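Local structure of alpha-amylase inhibitor 0.19 (Triticum aestivum, 1HSS) at residues C6-G9 and Q10-V14; P15-P18 and A19-P22; I48-W51 and C52-G55; Y58-L61 and D62-K66; A93-T96 and A97-L101. The protein inhibits alpha-amylase as a secreted homodimer of disulfide-rich subunits from wheat kernel, and is an allergen that binds IgE. All coordinates share one frame; numbering follows the deposited sequence.

Contact 1: residues C6-G9 and Q10-V14; sequences CYPG and QAFQV
Phe12 and Pro8 meet because the Phe12 ring is set between its own backbone N and carbonyl carbon (chi1 48°), which turns one ring face to Pro8 CA. Gln10 has a similar first torsion (chi1 64°) and then bends at chi2, so that it and Tyr7 run alongside each other. Pro8 CA sits over one face of the Phe12 ring, 4.2 Å from the ring centroid and displaced toward the rim. This is a CH-pi contact. Pro8 CG adds a touch at Phe12 CZ, and Pro8 CB meets Val14 CG2 at 4.0 Å. Gln10 CG packs on Tyr7 CB at 3.6 Å, with the amide plane turned 72° from the ring. One water accepts from both Gln10 NE2 and Tyr7 N and ties the pair together. At the turn, Tyr7 O takes two backbone bonds. Ala11 N reaches it at 2.8 Å, and Gln10 N bonds to the same oxygen. Gly9 N returns a bond to Phe12 O at 2.9 Å. Gly9 has a positive phi, a backbone turn at which a side chain would collide with the carbonyl O of Pro8. Ala11 CB covers Cys6 CB, next to the Cys6-Cys52 disulfide. The chemistry implies a surface turn fixed by its own backbone bonds, with Phe12 as its buried apolar side facing helix 53-67.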
loop_
_atom_site.group_PDB
_atom_site.type_symbol
_atom_site.label_atom_id
_atom_site.label_comp_id
_atom_site.label_asym_id
_atom_site.label_seq_id
_atom_site.Cartn_x
_atom_site.Cartn_y
_atom_site.Cartn_z
ATOM N N CYS A 6 5.170 1.844 21.702
ATOM C CA CYS A 6 4.225 0.734 21.607
ATOM C C CYS A 6 4.923 -0.558 22.023
ATOM O O CYS A 6 5.757 -1.072 21.293
ATOM C CB CYS A 6 3.700 0.589 20.174
ATOM S SG CYS A 6 2.730 2.001 19.534
ATOM N N TYR A 7 4.671 -1.027 23.238
ATOM C CA TYR A 7 5.369 -2.208 23.714
ATOM C C TYR A 7 4.712 -3.493 23.224
ATOM O O TYR A 7 3.496 -3.699 23.386
ATOM C CB TYR A 7 5.474 -2.174 25.235
ATOM C CG TYR A 7 6.374 -1.064 25.712
ATOM C CD1 TYR A 7 7.751 -1.229 25.738
ATOM C CD2 TYR A 7 5.857 0.172 26.067
ATOM C CE1 TYR A 7 8.584 -0.195 26.108
ATOM C CE2 TYR A 7 6.679 1.212 26.426
ATOM C CZ TYR A 7 8.039 1.023 26.449
ATOM O OH TYR A 7 8.863 2.048 26.842
ATOM N N PRO A 8 5.483 -4.300 22.472
ATOM C CA PRO A 8 5.097 -5.667 22.100
ATOM C C PRO A 8 4.593 -6.477 23.299
ATOM O O PRO A 8 5.223 -6.478 24.361
ATOM C CB PRO A 8 6.389 -6.256 21.524
ATOM C CG PRO A 8 7.150 -5.080 21.033
ATOM C CD PRO A 8 6.862 -3.997 22.042
ATOM N N GLY A 9 3.382 -7.015 23.180
ATOM C CA GLY A 9 2.819 -7.778 24.277
ATOM C C GLY A 9 1.781 -7.008 25.061
ATOM O O GLY A 9 0.926 -7.602 25.732
ATOM N N GLN A 10 1.804 -5.685 24.941
ATOM C CA GLN A 10 0.745 -4.896 25.552
ATOM C C GLN A 10 0.045 -3.871 24.668
ATOM O O GLN A 10 -1.178 -3.769 24.713
ATOM C CB GLN A 10 1.232 -4.244 26.841
ATOM C CG GLN A 10 2.314 -3.254 26.654
ATOM C CD GLN A 10 2.185 -2.111 27.629
ATOM O OE1 GLN A 10 1.744 -2.288 28.764
ATOM N NE2 GLN A 10 2.548 -0.921 27.190
ATOM N N ALA A 11 0.783 -3.150 23.833
ATOM C CA ALA A 11 0.133 -2.323 22.826
ATOM C C ALA A 11 -0.574 -3.218 21.796
ATOM O O ALA A 11 -1.538 -2.811 21.154
ATOM C CB ALA A 11 1.137 -1.455 22.156
ATOM N N PHE A 12 -0.061 -4.432 21.630
ATOM C CA PHE A 12 -0.665 -5.421 20.755
ATOM C C PHE A 12 -0.241 -6.804 21.217
ATOM O O PHE A 12 0.797 -6.939 21.830
ATOM C CB PHE A 12 -0.239 -5.201 19.287
ATOM C CG PHE A 12 1.240 -5.002 19.086
ATOM C CD1 PHE A 12 1.797 -3.737 19.166
ATOM C CD2 PHE A 12 2.048 -6.063 18.735
ATOM C CE1 PHE A 12 3.129 -3.523 18.897
ATOM C CE2 PHE A 12 3.398 -5.862 18.459
ATOM C CZ PHE A 12 3.936 -4.587 18.540
ATOM N N GLN A 13 -1.088 -7.808 20.987
ATOM C CA GLN A 13 -0.765 -9.212 21.271
ATOM C C GLN A 13 0.435 -9.645 20.434
ATOM O O GLN A 13 0.594 -9.210 19.297
ATOM C CB GLN A 13 -1.968 -10.125 20.954
ATOM C CG GLN A 13 -1.923 -10.779 19.530
ATOM C CD GLN A 13 -3.274 -11.330 19.005
ATOM O OE1 GLN A 13 -4.019 -10.635 18.290
ATOM N NE2 GLN A 13 -3.493 -12.624 19.204
ATOM N N VAL A 14 1.286 -10.481 21.012
ATOM C CA VAL A 14 2.378 -11.123 20.284
ATOM C C VAL A 14 2.209 -12.649 20.408
ATOM O O VAL A 14 1.667 -13.136 21.405
ATOM C CB VAL A 14 3.763 -10.661 20.839
ATOM C CG1 VAL A 14 4.830 -11.688 20.555
ATOM C CG2 VAL A 14 4.156 -9.350 20.204
HETATM O O HOH W 1 2.609 0.538 24.885
#

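Contact 2: residues P15-P18 and A19-P22; sequences PALP and ACRP
Arg21 folds back along the chain toward Ala16. Its CB lies near Pro18 O, and CG passes Leu17 O. CD then sits 3.4 Å from Leu17 O and also nears Ala16 O. Bends at chi2 (135°) and chi3 (112°) turn the end of the chain back over the preceding loop. NE and CZ pass Ala16 O at longer range before Arg21 NH1 gives it a hydrogen bond, very short at 2.5 Å, on a carbonyl lone pair and with the oxygen 2° out of the guanidinium plane. NH2 lies against Ser63 CB of helix 53-67, where Arg21 also packs on Met60 and Met64. Pro15 CB lies 3.7 Å from Arg21 NH1. In the backbone, Cys20 N bonds to Leu17 O at 2.9 Å. Arg21 N makes only weak, long bonds, to Leu17 O and Pro18 O. Pro22 CD comes up to Pro18 O at 3.1 Å. Leu17 CB packs on Cys20 CB at 3.8 Å, beside the Cys20-Cys41 disulfide. On the side of helix 35-46, Ala19 N has a hydrogen bond to Gln44 OE1. The chain turns here from the loop into helix 20-27, in the disulfide-linked helical fold of the cereal trypsin/alpha-amylase inhibitor family.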
loop_
_atom_site.group_PDB
_atom_site.type_symbol
_atom_site.label_atom_id
_atom_site.label_comp_id
_atom_site.label_asym_id
_atom_site.label_seq_id
_atom_site.Cartn_x
_atom_site.Cartn_y
_atom_site.Cartn_z
ATOM N N PRO A 15 2.468 -13.399 19.318
ATOM C CA PRO A 15 2.860 -12.965 17.970
ATOM C C PRO A 15 1.826 -12.084 17.303
ATOM O O PRO A 15 0.632 -12.257 17.515
ATOM C CB PRO A 15 3.052 -14.273 17.213
ATOM C CG PRO A 15 2.221 -15.241 17.933
ATOM C CD PRO A 15 2.335 -14.862 19.378
ATOM N N ALA A 16 2.313 -11.045 16.641
ATOM C CA ALA A 16 1.477 -9.943 16.202
ATOM C C ALA A 16 0.616 -10.367 15.015
ATOM O O ALA A 16 1.026 -11.205 14.221
ATOM C CB ALA A 16 2.357 -8.734 15.844
ATOM N N LEU A 17 -0.644 -9.947 15.017
ATOM C CA LEU A 17 -1.518 -10.073 13.840
ATOM C C LEU A 17 -1.466 -11.434 13.135
ATOM O O LEU A 17 -1.218 -11.512 11.936
ATOM C CB LEU A 17 -1.203 -8.975 12.825
ATOM C CG LEU A 17 -1.118 -7.580 13.419
ATOM C CD1 LEU A 17 -0.621 -6.622 12.393
ATOM C CD2 LEU A 17 -2.455 -7.162 13.943
ATOM N N PRO A 18 -1.846 -12.509 13.847
ATOM C CA PRO A 18 -1.897 -13.859 13.276
ATOM C C PRO A 18 -2.712 -13.931 11.984
ATOM O O PRO A 18 -2.323 -14.609 11.031
ATOM C CB PRO A 18 -2.544 -14.682 14.380
ATOM C CG PRO A 18 -2.258 -13.936 15.612
ATOM C CD PRO A 18 -2.317 -12.501 15.242
ATOM N N ALA A 19 -3.821 -13.190 11.944
ATOM C CA ALA A 19 -4.741 -13.227 10.815
ATOM C C ALA A 19 -4.193 -12.506 9.596
ATOM O O ALA A 19 -4.663 -12.705 8.488
ATOM C CB ALA A 19 -6.042 -12.614 11.216
ATOM N N CYS A 20 -3.212 -11.644 9.802
ATOM C CA CYS A 20 -2.682 -10.867 8.698
ATOM C C CYS A 20 -1.556 -11.577 7.991
ATOM O O CYS A 20 -1.186 -11.208 6.885
ATOM C CB CYS A 20 -2.216 -9.480 9.174
ATOM S SG CYS A 20 -3.571 -8.449 9.814
ATOM N N ARG A 21 -1.018 -12.606 8.621
ATOM C CA ARG A 21 0.124 -13.300 8.073
ATOM C C ARG A 21 -0.264 -14.072 6.811
ATOM O O ARG A 21 0.413 -13.994 5.784
ATOM C CB ARG A 21 0.737 -14.205 9.154
ATOM C CG ARG A 21 1.550 -13.385 10.145
ATOM C CD ARG A 21 1.363 -13.684 11.617
ATOM N NE ARG A 21 2.569 -14.285 12.177
ATOM C CZ ARG A 21 3.400 -13.727 13.058
ATOM N NH1 ARG A 21 3.023 -12.742 13.851
ATOM N NH2 ARG A 21 4.560 -14.318 13.284
ATOM N N PRO A 22 -1.430 -14.729 6.827
ATOM C CA PRO A 22 -1.893 -15.361 5.595
ATOM C C PRO A 22 -2.300 -14.366 4.505
ATOM O O PRO A 22 -2.138 -14.632 3.330
ATOM C CB PRO A 22 -3.072 -16.217 6.065
ATOM C CG PRO A 22 -3.456 -15.652 7.387
ATOM C CD PRO A 22 -2.161 -15.252 7.990
#

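Contact 3: residues I48-W51 and C52-G55; sequences ISEW and CRCG
The guanidinium of Arg53 doubles back to the peptides just before its own helix, which is the unusual feature here. Its NH1 gives a weak, bent hydrogen bond to Ile48 O at 2.7 Å, with the oxygen at the guanidinium edge near its plane. Glu50 N lies over one face of the same group, 4.2 Å above its centre. Bends at chi2 (107°) and chi3 (93°) curl the chain into this position, and CD comes within 3.0 Å of Ile48 O. The carboxylate plane of Glu50 is turned 57° from the guanidinium plane. The nearest charged atoms, Glu50 OE2 and Arg53 NH2, stay 5.0 Å apart, so any attraction is probably modest. NH2 instead donates to Pro102 O.

Ile48 turns CG2 anti to its backbone N, and this methyl meets Cys52 CB at 3.6 Å. Ser49 OG accepts from Trp51 N at 3.0 Å, which makes an ST turn, and Ser49 O accepts from Cys52 N at 2.9 Å. A weak bond from Arg53 N reaches the same carbonyl oxygen. Two waters bridge backbone groups at the helix start. One links Glu50 O to Cys54 N, the other Trp51 O to Gly55 N.

The turn leads from the loop after helix 35-46 into helix 53-67. Glu50 shares a backbone hydrogen bond with Val104 of strand 103-104, and Trp51 packs on the same residue. Cys52 and Cys54 form disulfides to Cys6 and Cys115, and Arg53 also packs on Leu101 and Ile103.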
loop_
_atom_site.group_PDB
_atom_site.type_symbol
_atom_site.label_atom_id
_atom_site.label_comp_id
_atom_site.label_asym_id
_atom_site.label_seq_id
_atom_site.Cartn_x
_atom_site.Cartn_y
_atom_site.Cartn_z
ATOM N N ILE A 48 -6.061 -2.399 17.444
ATOM C CA ILE A 48 -4.840 -1.729 17.841
ATOM C C ILE A 48 -5.003 -0.245 17.557
ATOM O O ILE A 48 -5.735 0.129 16.636
ATOM C CB ILE A 48 -3.627 -2.319 17.065
ATOM C CG1 ILE A 48 -3.516 -3.816 17.405
ATOM C CG2 ILE A 48 -2.333 -1.570 17.413
ATOM C CD1 ILE A 48 -2.667 -4.621 16.457
ATOM N N SER A 49 -4.443 0.598 18.424
ATOM C CA SER A 49 -4.580 2.042 18.279
ATOM C C SER A 49 -3.869 2.568 17.038
ATOM O O SER A 49 -2.891 1.985 16.578
ATOM C CB SER A 49 -4.055 2.739 19.535
ATOM O OG SER A 49 -2.836 3.406 19.288
ATOM N N GLU A 50 -4.310 3.724 16.561
ATOM C CA GLU A 50 -3.689 4.423 15.426
ATOM C C GLU A 50 -2.179 4.557 15.560
ATOM O O GLU A 50 -1.452 4.613 14.562
ATOM C CB GLU A 50 -4.273 5.823 15.303
ATOM C CG GLU A 50 -5.498 5.907 14.458
ATOM C CD GLU A 50 -5.980 7.342 14.251
ATOM O OE1 GLU A 50 -5.163 8.286 14.407
ATOM O OE2 GLU A 50 -7.177 7.521 13.896
ATOM N N TRP A 51 -1.736 4.712 16.805
ATOM C CA TRP A 51 -0.332 4.919 17.120
ATOM C C TRP A 51 0.504 3.646 17.013
ATOM O O TRP A 51 1.710 3.711 16.811
ATOM C CB TRP A 51 -0.210 5.506 18.521
ATOM C CG TRP A 51 -0.811 6.873 18.630
ATOM C CD1 TRP A 51 -2.118 7.176 18.886
ATOM C CD2 TRP A 51 -0.121 8.133 18.514
ATOM N NE1 TRP A 51 -2.281 8.538 18.946
ATOM C CE2 TRP A 51 -1.073 9.149 18.718
ATOM C CE3 TRP A 51 1.214 8.497 18.269
ATOM C CZ2 TRP A 51 -0.736 10.514 18.680
ATOM C CZ3 TRP A 51 1.546 9.857 18.234
ATOM C CH2 TRP A 51 0.576 10.842 18.437
ATOM N N CYS A 52 -0.128 2.488 17.166
ATOM C CA CYS A 52 0.620 1.244 17.288
ATOM C C CYS A 52 0.367 0.272 16.160
ATOM O O CYS A 52 0.933 -0.817 16.147
ATOM C CB CYS A 52 0.299 0.560 18.609
ATOM S SG CYS A 52 0.829 1.543 20.037
ATOM N N ARG A 53 -0.485 0.657 15.216
ATOM C CA ARG A 53 -0.822 -0.211 14.091
ATOM C C ARG A 53 0.390 -0.549 13.216
ATOM O O ARG A 53 0.568 -1.695 12.843
ATOM C CB ARG A 53 -1.916 0.438 13.241
ATOM C CG ARG A 53 -3.210 -0.342 13.163
ATOM C CD ARG A 53 -4.367 0.273 13.961
ATOM N NE ARG A 53 -5.211 1.167 13.194
ATOM C CZ ARG A 53 -6.395 1.638 13.598
ATOM N NH1 ARG A 53 -7.097 1.075 14.565
ATOM N NH2 ARG A 53 -6.940 2.632 12.936
ATOM N N CYS A 54 1.263 0.423 12.958
ATOM C CA CYS A 54 2.505 0.181 12.208
ATOM C C CYS A 54 3.515 -0.635 12.980
ATOM O O CYS A 54 4.337 -1.346 12.392
ATOM C CB CYS A 54 3.163 1.494 11.830
ATOM S SG CYS A 54 2.209 2.406 10.597
ATOM N N GLY A 55 3.518 -0.425 14.293
ATOM C CA GLY A 55 4.308 -1.238 15.194
ATOM C C GLY A 55 3.912 -2.701 15.253
ATOM O O GLY A 55 4.791 -3.572 15.208
HETATM O O HOH W 2 0.767 3.236 13.783
HETATM O O HOH W 3 3.477 2.130 15.549
#

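Contact 4: residues Y58-L61 and D62-K66; sequences YSML and DSMYK
The Tyr65 ring lies next to the Leu61 side chain. Leu61 CD1 touches ring atom CE2 of Tyr65 at 3.8 Å, and Leu61 O approaches the ring obliquely near CD2. Phe80 meets this ring edge-to-face. The Tyr58 ring makes a similar edge-to-face pair with Tyr121, whose OH is also hydrogen-bonded to Asp62 OD1.

Met60 and Met64 run side by side on another flank, with Met60 CG 4.2 Å from Met64 SD. Met60 has CG anti to its backbone N (chi1 -179°), while Met64 has CG beside its own (chi1 -67°). Met64 CG therefore lies over Met60 O at 3.2 Å. Ser63 grips Ser59 O twice: OG at 2.7 Å and N at 3.0 Å reach that oxygen from opposite faces of the carbonyl plane. A water donates to Ser63 OG and also joins Ser59 OG. The Ser63 hydroxyl thus gives its hydrogen to the backbone and accepts from the water.

Backbone bonds from Asp62 N to Tyr58 O, Met64 N to Met60 O and Tyr65 N to Leu61 O continue the i to i+4 pattern. These are the regular bonds of alpha-helix 53-67. It packs on helices 20-27, 85-92 and 116-119 in the all-helical core typical of the prolamin clan.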
loop_
_atom_site.group_PDB
_atom_site.type_symbol
_atom_site.label_atom_id
_atom_site.label_comp_id
_atom_site.label_asym_id
_atom_site.label_seq_id
_atom_site.Cartn_x
_atom_site.Cartn_y
_atom_site.Cartn_z
ATOM N N TYR A 58 5.168 -4.119 11.851
ATOM C CA TYR A 58 6.623 -4.302 11.897
ATOM C C TYR A 58 7.002 -5.590 12.651
ATOM O O TYR A 58 7.763 -6.420 12.150
ATOM C CB TYR A 58 7.254 -3.088 12.571
ATOM C CG TYR A 58 8.715 -2.961 12.322
ATOM C CD1 TYR A 58 9.629 -3.664 13.092
ATOM C CD2 TYR A 58 9.192 -2.150 11.320
ATOM C CE1 TYR A 58 10.994 -3.562 12.869
ATOM C CE2 TYR A 58 10.551 -2.040 11.076
ATOM C CZ TYR A 58 11.456 -2.748 11.856
ATOM O OH TYR A 58 12.821 -2.645 11.635
ATOM N N SER A 59 6.411 -5.761 13.830
ATOM C CA SER A 59 6.580 -6.946 14.670
ATOM C C SER A 59 6.199 -8.224 13.936
ATOM O O SER A 59 6.896 -9.227 14.033
ATOM C CB SER A 59 5.726 -6.811 15.944
ATOM O OG SER A 59 5.745 -7.982 16.743
ATOM N N MET A 60 5.049 -8.208 13.269
ATOM C CA MET A 60 4.592 -9.346 12.456
ATOM C C MET A 60 5.587 -9.748 11.354
ATOM O O MET A 60 5.968 -10.908 11.264
ATOM C CB MET A 60 3.242 -9.020 11.816
ATOM C CG MET A 60 2.662 -10.143 10.963
ATOM S SD MET A 60 1.421 -9.588 9.774
ATOM C CE MET A 60 2.421 -8.762 8.691
ATOM N N LEU A 61 6.008 -8.772 10.540
ATOM C CA LEU A 61 6.959 -8.968 9.444
ATOM C C LEU A 61 8.303 -9.487 9.937
ATOM O O LEU A 61 8.912 -10.338 9.302
ATOM C CB LEU A 61 7.176 -7.648 8.712
ATOM C CG LEU A 61 8.100 -7.750 7.511
ATOM C CD1 LEU A 61 7.478 -8.708 6.515
ATOM C CD2 LEU A 61 8.316 -6.378 6.912
ATOM N N ASP A 62 8.797 -8.887 11.013
ATOM C CA ASP A 62 10.030 -9.312 11.646
ATOM C C ASP A 62 9.951 -10.775 12.131
ATOM O O ASP A 62 10.793 -11.596 11.786
ATOM C CB ASP A 62 10.350 -8.354 12.806
ATOM C CG ASP A 62 11.707 -8.630 13.447
ATOM O OD1 ASP A 62 12.750 -8.286 12.843
ATOM O OD2 ASP A 62 11.727 -9.188 14.566
ATOM N N SER A 63 8.879 -11.126 12.831
ATOM C CA SER A 63 8.641 -12.524 13.208
ATOM C C SER A 63 8.611 -13.490 12.019
ATOM O O SER A 63 9.142 -14.593 12.100
ATOM C CB SER A 63 7.327 -12.666 13.978
ATOM O OG SER A 63 7.271 -11.744 15.042
ATOM N N MET A 64 7.920 -13.117 10.947
ATOM C CA MET A 64 7.845 -13.960 9.765
ATOM C C MET A 64 9.209 -14.224 9.144
ATOM O O MET A 64 9.542 -15.357 8.818
ATOM C CB MET A 64 6.896 -13.330 8.748
ATOM C CG MET A 64 5.485 -13.335 9.269
ATOM S SD MET A 64 4.235 -12.763 8.143
ATOM C CE MET A 64 4.097 -14.118 7.075
ATOM N N TYR A 65 10.038 -13.192 9.093
ATOM C CA TYR A 65 11.391 -13.316 8.568
ATOM C C TYR A 65 12.344 -14.040 9.488
ATOM O O TYR A 65 13.264 -14.711 9.031
ATOM C CB TYR A 65 11.948 -11.942 8.262
ATOM C CG TYR A 65 11.652 -11.533 6.865
ATOM C CD1 TYR A 65 11.930 -12.388 5.814
ATOM C CD2 TYR A 65 11.103 -10.297 6.584
ATOM C CE1 TYR A 65 11.684 -12.018 4.509
ATOM C CE2 TYR A 65 10.841 -9.917 5.282
ATOM C CZ TYR A 65 11.148 -10.779 4.247
ATOM O OH TYR A 65 11.015 -10.371 2.944
ATOM N N LYS A 66 12.138 -13.869 10.788
ATOM C CA LYS A 66 13.004 -14.462 11.800
ATOM C C LYS A 66 12.666 -15.912 12.118
ATOM O O LYS A 66 13.479 -16.628 12.701
ATOM C CB LYS A 66 12.956 -13.633 13.080
ATOM C CG LYS A 66 14.244 -12.887 13.372
ATOM C CD LYS A 66 14.108 -11.388 13.140
ATOM C CE LYS A 66 15.227 -10.849 12.251
ATOM N NZ LYS A 66 15.130 -11.356 10.846
HETATM O O HOH W 4 5.150 -10.845 16.488
#

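Contact 5: residues A93-T96 and A97-L101; sequences ASIT and AVCRL
Thr96 and Leu101 cross at a slant near the end of the short helix 95-98. The hydroxyl of Thr96 faces Leu101: OG1 lies 4.0 Å from Leu101 CB and donates a weak hydrogen bond to Leu101 O at 3.4 Å. OG1 is roughly anti to the backbone N (chi1 -150°), which turns it to Leu101, and CG2 falls between the backbone N and the carbonyl carbon. Thr96 O also accepts from Leu101 N at 2.9 Å, a nearly straight bond of 174°. Arg100 N bonds back to Ala97 O. With the positive phi of Arg100 (54°), these bonds form a Schellman motif.

Val98 spreads its two methyls over the preceding turn, CG1 at 3.1 Å from Ser94 O and CG2 at 3.3 Å from Ile95 O. Cys99 SG comes to 3.4 Å from Ile95 O. Val98 N and Cys99 N close the helical turn on Ser94 O and Ile95 O.

At the dimer interface, Ala97 and Val98 pack on Val98 and Ala97 of the second subunit, and Arg100 forms a salt bridge with Glu35 of that subunit. Ile95 points into the core, against Cys41 and Leu45 of helix 35-46 and Leu57 of helix 53-67. The Cys99-Cys42 disulfide adds a link to helix 35-46.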
loop_
_atom_site.group_PDB
_atom_site.type_symbol
_atom_site.label_atom_id
_atom_site.label_comp_id
_atom_site.label_asym_id
_atom_site.label_seq_id
_atom_site.Cartn_x
_atom_site.Cartn_y
_atom_site.Cartn_z
ATOM N N ALA A 93 3.560 -2.825 4.440
ATOM C CA ALA A 93 3.454 -1.393 4.754
ATOM C C ALA A 93 2.079 -0.786 4.431
ATOM O O ALA A 93 1.751 0.302 4.904
ATOM C CB ALA A 93 4.550 -0.610 4.003
ATOM N N SER A 94 1.280 -1.456 3.604
ATOM C CA SER A 94 0.023 -0.855 3.150
ATOM C C SER A 94 -1.203 -1.718 3.450
ATOM O O SER A 94 -2.308 -1.423 2.991
ATOM C CB SER A 94 0.110 -0.588 1.652
ATOM O OG SER A 94 0.442 -1.783 0.977
ATOM N N ILE A 95 -1.037 -2.703 4.322
ATOM C CA ILE A 95 -2.154 -3.575 4.739
ATOM C C ILE A 95 -3.233 -2.785 5.491
ATOM O O ILE A 95 -4.435 -2.951 5.286
ATOM C CB ILE A 95 -1.647 -4.734 5.629
ATOM C CG1 ILE A 95 -0.893 -5.753 4.771
ATOM C CG2 ILE A 95 -2.816 -5.388 6.369
ATOM C CD1 ILE A 95 -0.327 -6.920 5.565
ATOM N N THR A 96 -2.743 -1.748 6.142
ATOM C CA THR A 96 -3.506 -0.771 6.903
ATOM C C THR A 96 -4.314 0.190 5.944
ATOM O O THR A 96 -5.537 0.377 6.100
ATOM C CB THR A 96 -2.445 -0.081 7.858
ATOM O OG1 THR A 96 -3.051 0.343 9.072
ATOM C CG2 THR A 96 -1.713 1.016 7.191
ATOM N N ALA A 97 -3.729 0.488 4.785
ATOM C CA ALA A 97 -4.461 1.152 3.707
ATOM C C ALA A 97 -5.554 0.266 3.071
ATOM O O ALA A 97 -6.672 0.723 2.827
ATOM C CB ALA A 97 -3.483 1.629 2.631
ATOM N N VAL A 98 -5.249 -1.000 2.789
ATOM C CA VAL A 98 -6.273 -1.848 2.209
ATOM C C VAL A 98 -7.422 -2.099 3.185
ATOM O O VAL A 98 -8.581 -2.084 2.780
ATOM C CB VAL A 98 -5.697 -3.179 1.638
ATOM C CG1 VAL A 98 -4.251 -2.970 1.176
ATOM C CG2 VAL A 98 -5.829 -4.309 2.634
ATOM N N CYS A 99 -7.116 -2.059 4.480
ATOM C CA CYS A 99 -8.140 -2.078 5.533
ATOM C C CYS A 99 -8.836 -0.721 5.781
ATOM O O CYS A 99 -9.800 -0.655 6.546
ATOM C CB CYS A 99 -7.554 -2.571 6.871
ATOM S SG CYS A 99 -7.068 -4.328 7.002
ATOM N N ARG A 100 -8.388 0.340 5.115
ATOM C CA ARG A 100 -8.873 1.710 5.358
ATOM C C ARG A 100 -8.769 2.125 6.838
ATOM O O ARG A 100 -9.650 2.804 7.375
ATOM C CB ARG A 100 -10.318 1.907 4.853
ATOM C CG ARG A 100 -10.798 0.892 3.834
ATOM C CD ARG A 100 -10.722 1.386 2.420
ATOM N NE ARG A 100 -11.766 0.764 1.612
ATOM C CZ ARG A 100 -13.045 1.121 1.660
ATOM N NH1 ARG A 100 -13.425 2.179 2.379
ATOM N NH2 ARG A 100 -13.937 0.454 0.947
ATOM N N LEU A 101 -7.647 1.767 7.457
ATOM C CA LEU A 101 -7.386 2.087 8.851
ATOM C C LEU A 101 -6.244 3.099 8.891
ATOM O O LEU A 101 -5.172 2.850 8.351
ATOM C CB LEU A 101 -6.997 0.818 9.623
ATOM C CG LEU A 101 -7.944 -0.021 10.494
ATOM C CD1 LEU A 101 -9.370 0.380 10.331
ATOM C CD2 LEU A 101 -7.749 -1.491 10.195
#

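How the contacts relate
Contacts 1 and 3 are joined directly by the disulfide, with Cys6 SG and Cys52 SG 2.0 Å apart. Contact 1 also reaches contact 4, where Phe12 CE2 meets Ser59 CB at 3.6 Å. Contact 2 lies against the same helix: Arg21 CG is 3.4 Å from Met64 SD of contact 4. Leu17 CD2 and Ile48 CD1, 3.6 Å apart, connect contact 2 with contact 3. Contacts 3 and 4 share helix 53-67, their centres about 15 Å apart. Contact 5 touches contact 3 through Arg53 and Leu101. It lies opposite contact 4 across the chain's centre, their centres about 17 Å apart, and is the one of the five that touches the second subunit.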